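Local atomic coordinates of Lmaj004091aaa (Leishmania major, PDB entry 1XTP), a protein that probably methylates the alpha-amino group of proteins that begin with X-Pro-Lys, using S-adenosyl-L-methionine as the methyl donor. Residues 20-25 with 206-211; 105-110 with 163-168. All coordinates share one frame; numbering follows the deposited sequence.

In the fold
The two contacts lie in different parts of one chain. Contact 2 (105-110 with 163-168) sets the start of helix 106-115 against the end of strand 159-165, a strand of the seven-stranded sheet of the methyltransferase core. It faces the amino-acid end of the bound S-adenosyl-L-homoselenocysteine, and T167 reaches the ribose. Contact 1 (20-25 with 206-211) pairs strands of a separate four-stranded sheet near the surface. It lies away from the annotated sites, with the side chain of D208 about 12 Å from the ligand. The centres of contact 1 and contact 2 are about 24 Å apart. Along the sequence contact 2 is nested inside the loop that contact 1 closes. The last two strands of the core sheet follow contact 1 in the chain.

Contact 1: 20-25 with 206-211; sequences RDTNGK and LVDKED
A parallel strand pair at the centre of a small four-stranded sheet sets 19-21 beside 205-208. A type I beta turn, D21 to G24, then leads the first chain away. R20 lies beside L206 and D21 beside V207. The backbone N of V207 donates to R20 O at 2.9 Å. One step on, the backbone N of T22 donates to V207 O. Past the strand ends a side chain continues the pairing. T22 OG1 sits between its own backbone N and carbonyl carbon (chi1 47°). There it accepts the backbone N of K209 at 3.0 Å in an almost straight bond (175°). On the face with R20 and L206, the two side chains run side by side. L206 CD1 lies over the centre of the R20 guanidinium, 3.8 Å above its plane. T22 CG2 meets L206 CD1 at 3.7 Å, its side chain crossing that of L206 at about a right angle. On the face with D21 and V207, the CB atoms of these two pack together. K209 is bent at chi2 and chi3, and its CG touches D21 CB at 3.7 Å and N23 ND2 at 3.6 Å. D21 OD1 also steadies the turn: K25 N meets it from above the carboxylate plane at 3.0 Å, and N23 N and G24 N add weak bonds. D208 OD1 accepts E210 N at 2.8 Å, forming an Asx turn. K209 NZ makes its salt bridge to E37 of helix 30-37, and V207 rests on M33 of that helix. Strands 26-27 and 213-215 are the outer strands of this sheet, and E210 and D211 touch Y56 of helix 49-58.

Contact 2: 105-110 with 163-168; sequences GRITKN and VIQWTA. With SAI (S-adenosyl-L-homoselenocysteine), chain B.
R106 runs out extended, CG anti to the backbone N (chi1 -178°), then bends at chi3 (68°), which brings its guanidinium edge to the ligand carboxylate. Q165 CG is also anti to its N (chi1 171°), and the chain runs on extended, bringing Q165 NE2 to the guanidinium edge, 3.6 Å from R106 NH2. R106 NE donates to OXT of the S-adenosyl-L-homoselenocysteine at 2.8 Å. R106 NH2 donates to the ligand O at 2.9 Å, nearly straight. I107 reaches tip to tip toward V163, CD1 to CG1 at 4.1 Å. The I107 side chain slants across that of Q165, and I107 CD1 comes within 3.2 Å of Q165 OE1. Q165 NE2 lies 3.2 Å above one face of the W166 ring, toward the rim. The ligand N donates to Q165 O at 3.0 Å, and T167 OG1 donates to O4' at 3.1 Å. D78 of helix 75-87 links the two segments: it salt-bridges R106 NH1 and accepts from Q165 NE2. The segments touch directly through I107, and ligand and D78 also bridge them. The two-point grip on the ligand carboxylate fixes its rotation. Buried R106 stands between two carboxylates, of D78 and of the ligand, and its positive charge would be expected to offset both.

Contact 1: 20-25 with 206-211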
# COMPACT_ATOMS: atom_id res chain seq x y z
N ARG A 20 18.55 -6.34 -2.23
CA ARG A 20 19.02 -6.54 -3.57
C ARG A 20 17.92 -6.12 -4.53
O ARG A 20 16.77 -5.92 -4.13
CB ARG A 20 19.36 -8.02 -3.78
CG ARG A 20 18.15 -8.97 -3.71
CD ARG A 20 18.55 -10.40 -4.00
NE ARG A 20 17.39 -11.24 -4.33
CZ ARG A 20 16.92 -11.46 -5.57
NH1 ARG A 20 17.49 -10.90 -6.65
NH2 ARG A 20 15.86 -12.24 -5.73
N ASP A 21 18.26 -6.01 -5.80
CA ASP A 21 17.23 -5.86 -6.82
C ASP A 21 17.04 -7.14 -7.63
O ASP A 21 17.78 -8.09 -7.49
CB ASP A 21 17.47 -4.63 -7.70
CG ASP A 21 18.64 -4.78 -8.66
OD1 ASP A 21 18.95 -5.90 -9.10
OD2 ASP A 21 19.23 -3.72 -9.02
N THR A 22 16.04 -7.12 -8.50
CA THR A 22 15.68 -8.28 -9.27
C THR A 22 16.67 -8.59 -10.38
O THR A 22 16.64 -9.70 -10.93
CB THR A 22 14.22 -8.15 -9.82
OG1 THR A 22 14.02 -6.86 -10.41
CG2 THR A 22 13.21 -8.33 -8.68
N ASN A 23 17.58 -7.66 -10.71
CA ASN A 23 18.68 -7.97 -11.62
C ASN A 23 19.87 -8.63 -10.92
O ASN A 23 20.76 -9.22 -11.58
CB ASN A 23 19.14 -6.73 -12.41
CG ASN A 23 18.03 -6.15 -13.27
OD1 ASN A 23 17.22 -6.89 -13.85
ND2 ASN A 23 17.98 -4.83 -13.34
N GLY A 24 19.88 -8.52 -9.59
CA GLY A 24 20.89 -9.15 -8.76
C GLY A 24 21.91 -8.21 -8.16
O GLY A 24 22.88 -8.65 -7.58
N LYS A 25 21.72 -6.91 -8.32
CA LYS A 25 22.59 -5.96 -7.62
C LYS A 25 22.25 -6.00 -6.14
O LYS A 25 21.07 -6.03 -5.75
CB LYS A 25 22.39 -4.55 -8.18
CG LYS A 25 23.33 -3.51 -7.57
CD LYS A 25 23.06 -2.11 -8.10
CE LYS A 25 23.82 -1.08 -7.27
NZ LYS A 25 23.61 0.32 -7.74
N LEU A 206 13.72 -6.27 -1.53
CA LEU A 206 13.86 -6.61 -2.94
C LEU A 206 13.27 -5.48 -3.76
O LEU A 206 12.05 -5.29 -3.76
CB LEU A 206 13.12 -7.92 -3.28
CG LEU A 206 13.17 -8.37 -4.75
CD1 LEU A 206 14.58 -8.49 -5.24
CD2 LEU A 206 12.46 -9.71 -4.93
N VAL A 207 14.15 -4.73 -4.42
CA VAL A 207 13.75 -3.75 -5.44
C VAL A 207 13.35 -4.48 -6.75
O VAL A 207 14.15 -5.21 -7.37
CB VAL A 207 14.85 -2.70 -5.73
CG1 VAL A 207 14.41 -1.73 -6.81
CG2 VAL A 207 15.22 -1.93 -4.47
N ASP A 208 12.11 -4.28 -7.16
CA ASP A 208 11.63 -4.77 -8.45
C ASP A 208 11.96 -3.72 -9.53
O ASP A 208 11.40 -2.62 -9.56
CB ASP A 208 10.12 -5.05 -8.39
CG ASP A 208 9.60 -5.76 -9.64
OD1 ASP A 208 10.13 -5.53 -10.75
OD2 ASP A 208 8.65 -6.56 -9.52
N LYS A 209 12.90 -4.08 -10.40
CA LYS A 209 13.37 -3.17 -11.43
C LYS A 209 12.43 -3.14 -12.62
O LYS A 209 12.67 -2.40 -13.55
CB LYS A 209 14.76 -3.58 -11.91
CG LYS A 209 15.83 -3.55 -10.79
CD LYS A 209 16.15 -2.15 -10.30
CE LYS A 209 16.87 -1.30 -11.34
NZ LYS A 209 16.94 0.10 -10.87
N GLU A 210 11.39 -3.95 -12.62
CA GLU A 210 10.43 -3.92 -13.71
C GLU A 210 9.42 -2.78 -13.50
O GLU A 210 9.26 -1.93 -14.37
CB GLU A 210 9.73 -5.27 -13.85
CG GLU A 210 9.20 -5.53 -15.26
CD GLU A 210 8.42 -6.84 -15.39
OE1 GLU A 210 8.72 -7.80 -14.66
OE2 GLU A 210 7.51 -6.90 -16.24
N ASP A 211 8.76 -2.74 -12.33
CA ASP A 211 7.76 -1.72 -12.05
C ASP A 211 8.22 -0.60 -11.09
O ASP A 211 7.42 0.25 -10.70
CB ASP A 211 6.47 -2.37 -11.53
CG ASP A 211 6.58 -2.89 -10.11
OD1 ASP A 211 7.70 -2.96 -9.55
OD2 ASP A 211 5.52 -3.22 -9.56

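Contact 2: 105-110 with 163-168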
# COMPACT_ATOMS: atom_id res chain seq x y z
N GLY A 105 -10.54 0.21 -8.69
CA GLY A 105 -11.52 0.25 -7.59
C GLY A 105 -11.97 -1.11 -7.10
O GLY A 105 -13.08 -1.23 -6.58
N ARG A 106 -11.12 -2.12 -7.25
CA ARG A 106 -11.42 -3.49 -6.86
C ARG A 106 -11.78 -3.66 -5.38
O ARG A 106 -12.76 -4.37 -5.04
CB ARG A 106 -10.22 -4.40 -7.18
CG ARG A 106 -10.44 -5.89 -6.85
CD ARG A 106 -9.13 -6.69 -7.03
NE ARG A 106 -8.15 -6.29 -6.01
CZ ARG A 106 -8.04 -6.81 -4.80
NH1 ARG A 106 -8.81 -7.81 -4.39
NH2 ARG A 106 -7.12 -6.34 -3.97
N ILE A 107 -10.98 -3.06 -4.50
CA ILE A 107 -11.24 -3.14 -3.09
C ILE A 107 -12.52 -2.35 -2.70
O ILE A 107 -13.34 -2.82 -1.90
CB ILE A 107 -10.00 -2.70 -2.25
CG1 ILE A 107 -8.80 -3.62 -2.55
CG2 ILE A 107 -10.34 -2.73 -0.73
CD1 ILE A 107 -7.47 -3.13 -2.01
N THR A 108 -12.68 -1.16 -3.27
CA THR A 108 -13.88 -0.36 -3.05
C THR A 108 -15.13 -1.11 -3.53
O THR A 108 -16.11 -1.18 -2.81
CB THR A 108 -13.78 1.02 -3.72
OG1 THR A 108 -12.64 1.72 -3.21
CG2 THR A 108 -15.05 1.88 -3.46
N LYS A 109 -15.06 -1.70 -4.72
CA LYS A 109 -16.23 -2.36 -5.31
C LYS A 109 -16.69 -3.56 -4.49
O LYS A 109 -17.88 -3.74 -4.26
CB LYS A 109 -15.96 -2.79 -6.76
CG LYS A 109 -17.21 -3.36 -7.45
CD LYS A 109 -17.07 -3.39 -8.96
N ASN A 110 -15.72 -4.37 -4.03
CA ASN A 110 -16.01 -5.66 -3.43
C ASN A 110 -15.97 -5.67 -1.91
O ASN A 110 -16.35 -6.65 -1.30
CB ASN A 110 -15.01 -6.70 -3.96
CG ASN A 110 -15.14 -6.91 -5.46
OD1 ASN A 110 -16.02 -7.64 -5.92
ND2 ASN A 110 -14.28 -6.22 -6.23
N VAL A 163 -7.34 2.61 3.30
CA VAL A 163 -6.82 1.38 2.73
C VAL A 163 -5.55 1.63 1.89
O VAL A 163 -5.57 2.42 0.97
CB VAL A 163 -7.92 0.73 1.85
CG1 VAL A 163 -7.39 -0.53 1.19
CG2 VAL A 163 -9.13 0.42 2.72
N ILE A 164 -4.46 0.95 2.22
CA ILE A 164 -3.23 1.01 1.44
C ILE A 164 -2.81 -0.44 1.16
O ILE A 164 -2.14 -1.09 1.97
CB ILE A 164 -2.11 1.79 2.19
CG1 ILE A 164 -2.62 3.13 2.76
CG2 ILE A 164 -0.91 2.05 1.26
CD1 ILE A 164 -1.59 3.89 3.60
N GLN A 165 -3.21 -0.95 0.01
CA GLN A 165 -2.97 -2.34 -0.33
C GLN A 165 -2.26 -2.45 -1.65
O GLN A 165 -2.73 -1.89 -2.64
CB GLN A 165 -4.29 -3.12 -0.41
CG GLN A 165 -4.09 -4.54 -0.98
CD GLN A 165 -5.19 -5.53 -0.59
OE1 GLN A 165 -6.15 -5.17 0.09
NE2 GLN A 165 -5.03 -6.79 -1.03
N TRP A 166 -1.15 -3.18 -1.64
CA TRP A 166 -0.36 -3.45 -2.85
C TRP A 166 0.07 -2.16 -3.59
O TRP A 166 0.16 -2.12 -4.82
CB TRP A 166 -1.10 -4.44 -3.77
CG TRP A 166 -1.03 -5.89 -3.28
CD1 TRP A 166 0.02 -6.49 -2.65
CD2 TRP A 166 -2.05 -6.89 -3.39
NE1 TRP A 166 -0.29 -7.79 -2.35
CE2 TRP A 166 -1.55 -8.07 -2.80
CE3 TRP A 166 -3.34 -6.90 -3.94
CZ2 TRP A 166 -2.29 -9.25 -2.74
CZ3 TRP A 166 -4.08 -8.08 -3.87
CH2 TRP A 166 -3.54 -9.24 -3.28
N THR A 167 0.35 -1.12 -2.82
CA THR A 167 0.67 0.18 -3.40
C THR A 167 1.80 0.88 -2.65
O THR A 167 2.56 1.63 -3.25
CB THR A 167 -0.63 1.04 -3.54
OG1 THR A 167 -0.43 2.12 -4.46
CG2 THR A 167 -1.12 1.55 -2.18
N ALA A 168 1.98 0.62 -1.37
CA ALA A 168 3.08 1.30 -0.66
C ALA A 168 4.47 0.81 -1.10
O ALA A 168 5.48 1.37 -0.70
CB ALA A 168 2.90 1.18 0.81
N SAI B . -5.00 -1.28 -4.48
CA SAI B . -5.66 -1.85 -5.69
CB SAI B . -4.72 -1.79 -6.87
CG SAI B . -3.42 -2.58 -6.75
SE SAI B . -2.36 -2.35 -8.39
C SAI B . -6.05 -3.31 -5.52
O SAI B . -5.54 -4.00 -4.63
OXT SAI B . -6.85 -3.85 -6.29
C5' SAI B . -1.22 -0.88 -7.74
C4' SAI B . -1.82 0.51 -8.00
O4' SAI B . -0.99 1.46 -7.41
C3' SAI B . -1.92 0.90 -9.47
O3' SAI B . -3.22 1.34 -9.77
C2' SAI B . -0.95 2.04 -9.67
O2' SAI B . -1.39 2.98 -10.63
C1' SAI B . -0.95 2.59 -8.26
N9 SAI B . 0.21 3.40 -7.92
C8 SAI B . 1.49 3.29 -8.42
N7 SAI B . 2.24 4.22 -7.84
C5 SAI B . 1.46 4.92 -6.96
C6 SAI B . 1.73 5.98 -6.10
N6 SAI B . 2.97 6.49 -6.05
N1 SAI B . 0.72 6.51 -5.32
C2 SAI B . -0.57 6.00 -5.39
N3 SAI B . -0.83 4.93 -6.25
C4 SAI B . 0.18 4.41 -7.00